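Probable Rab-related GTPase (Acanthamoeba polyphaga mimivirus, PDB 5XC5) binds GTP and magnesium as a viral member of the Rab branch of small GTPases and may take part in protein transport. Local coordinates at residues D95-Y98 with Y99-D103. The protein carries 1 engineered substitution. Numbering follows the deposited sequence. Where two conformers were deposited one is given.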
loop_
_atom_site.group_PDB
_atom_site.type_symbol
_atom_site.label_atom_id
_atom_site.label_comp_id
_atom_site.label_asym_id
_atom_site.label_seq_id
_atom_site.Cartn_x
_atom_site.Cartn_y
_atom_site.Cartn_z
ATOM N N ASP A 95 -2.399 -6.213 12.929
ATOM C CA ASP A 95 -2.126 -5.429 14.127
ATOM C C ASP A 95 -1.012 -4.413 13.884
ATOM O O ASP A 95 -1.048 -3.306 14.436
ATOM C CB ASP A 95 -1.801 -6.346 15.313
ATOM C CG ASP A 95 -2.955 -7.268 15.684
ATOM O OD1 ASP A 95 -4.129 -6.912 15.454
ATOM O OD2 ASP A 95 -2.687 -8.361 16.230
ATOM N N ASP A 96 -0.043 -4.755 13.026
ATOM C CA ASP A 96 1.053 -3.852 12.689
ATOM C C ASP A 96 0.591 -2.593 11.952
ATOM O O ASP A 96 1.307 -1.586 11.982
ATOM C CB ASP A 96 2.085 -4.569 11.809
ATOM C CG ASP A 96 2.839 -5.664 12.538
ATOM O OD1 ASP A 96 2.822 -5.708 13.790
ATOM O OD2 ASP A 96 3.477 -6.483 11.841
ATOM N N VAL A 97 -0.569 -2.628 11.275
ATOM C CA VAL A 97 -1.021 -1.475 10.492
ATOM C C VAL A 97 -1.096 -0.224 11.359
ATOM O O VAL A 97 -0.693 0.868 10.931
ATOM C CB VAL A 97 -2.366 -1.768 9.798
ATOM C CG1 VAL A 97 -2.955 -0.495 9.184
ATOM C CG2 VAL A 97 -2.209 -2.829 8.723
ATOM N N TYR A 98 -1.612 -0.356 12.590
ATOM C CA TYR A 98 -1.684 0.805 13.468
ATOM C C TYR A 98 -0.324 1.463 13.619
ATOM O O TYR A 98 -0.214 2.693 13.577
ATOM C CB TYR A 98 -2.219 0.451 14.861
ATOM C CG TYR A 98 -2.405 1.715 15.696
ATOM C CD1 TYR A 98 -1.348 2.274 16.420
ATOM C CD2 TYR A 98 -3.619 2.379 15.710
ATOM C CE1 TYR A 98 -1.515 3.452 17.148
ATOM C CE2 TYR A 98 -3.800 3.539 16.442
ATOM C CZ TYR A 98 -2.755 4.072 17.158
ATOM O OH TYR A 98 -2.963 5.232 17.874
ATOM N N TYR A 99 0.720 0.659 13.815
ATOM C CA TYR A 99 2.037 1.210 14.104
ATOM C C TYR A 99 2.713 1.751 12.862
ATOM O O TYR A 99 3.455 2.738 12.942
ATOM C CB TYR A 99 2.889 0.178 14.843
ATOM C CG TYR A 99 2.170 -0.323 16.074
ATOM C CD1 TYR A 99 2.133 0.437 17.240
ATOM C CD2 TYR A 99 1.481 -1.534 16.054
ATOM C CE1 TYR A 99 1.454 -0.014 18.366
ATOM C CE2 TYR A 99 0.804 -1.991 17.173
ATOM C CZ TYR A 99 0.792 -1.228 18.322
ATOM O OH TYR A 99 0.117 -1.681 19.435
ATOM N N TRP A 100 2.431 1.162 11.700
ATOM C CA TRP A 100 2.926 1.731 10.451
ATOM C C TRP A 100 2.374 3.134 10.237
ATOM O O TRP A 100 3.115 4.061 9.885
ATOM C CB TRP A 100 2.539 0.830 9.276
ATOM C CG TRP A 100 3.385 -0.396 9.146
ATOM C CD1 TRP A 100 2.981 -1.680 9.292
ATOM C CD2 TRP A 100 4.773 -0.438 8.818
ATOM N NE1 TRP A 100 4.037 -2.534 9.091
ATOM C CE2 TRP A 100 5.149 -1.799 8.792
ATOM C CE3 TRP A 100 5.737 0.539 8.549
ATOM C CZ2 TRP A 100 6.447 -2.208 8.506
ATOM C CZ3 TRP A 100 7.026 0.134 8.260
ATOM C CH2 TRP A 100 7.367 -1.231 8.235
ATOM N N ILE A 101 1.060 3.301 10.436
ATOM C CA ILE A 101 0.434 4.607 10.246
ATOM C C ILE A 101 0.933 5.589 11.295
ATOM O O ILE A 101 1.244 6.746 10.985
ATOM C CB ILE A 101 -1.097 4.461 10.258
ATOM C CG1 ILE A 101 -1.571 3.701 9.017
ATOM C CG2 ILE A 101 -1.770 5.814 10.328
ATOM C CD1 ILE A 101 -3.067 3.417 9.021
ATOM N N ASN A 102 1.049 5.130 12.539
ATOM C CA ASN A 102 1.555 5.986 13.606
ATOM C C ASN A 102 2.957 6.480 13.288
ATOM O O ASN A 102 3.258 7.669 13.443
ATOM C CB ASN A 102 1.556 5.215 14.922
ATOM C CG ASN A 102 2.196 5.996 16.042
ATOM O OD1 ASN A 102 1.590 6.920 16.587
ATOM N ND2 ASN A 102 3.431 5.637 16.389
ATOM N N ASP A 103 3.824 5.582 12.819
ATOM C CA ASP A 103 5.205 5.947 12.523
ATOM C C ASP A 103 5.289 6.889 11.334
ATOM O O ASP A 103 6.074 7.844 11.346
ATOM C CB ASP A 103 6.012 4.682 12.256
ATOM C CG ASP A 103 6.321 3.925 13.520
ATOM O OD1 ASP A 103 5.870 4.374 14.596
ATOM O OD2 ASP A 103 7.004 2.884 13.439
HETATM O O HOH W 1 -0.990 7.135 17.946
#
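Trp-100, Ile-101 and Asn-102 each give their backbone N-H to the carbonyl four residues back, of Asp-96, Val-97 and Tyr-98, the i to i+4 bonding of an alpha-helix, and the straightest of the three runs from Ile-101 N to Val-97 O at 3.0 Å (N-H...O 170°). On the outer side Tyr-98 turns its edge to the face of Tyr-99 in a T-shaped pair, planes at 74° and centroids 5.5 Å apart. Tyr-98 CD1 lies off-centre over that face, near the rim. With CG of Tyr-98 anti to the backbone N (chi1 -174°), its ring runs up the helix toward Asn-102. One water ties the two ends, 2.7 Å from Tyr-98 OH and donating to Asn-102 OD1 at 2.9 Å. On another flank of the helix, Asp-96 CB sits 3.9 Å from Trp-100 NE1, and both Asp-96 OD2 and Trp-100 NE1 hydrogen-bond to Ser-13 OG, linking this helix to the P-loop. On the buried side, toward the sheet, Val-97 CG1 and Ile-101 CD1 lie side by side, 3.9 Å apart. They face Val-84 of strand 81-87, Val-116 of strand 113-119 and Phe-138 of helix 132-141, packing this crossover helix of a beta-alpha-beta unit onto the sheet.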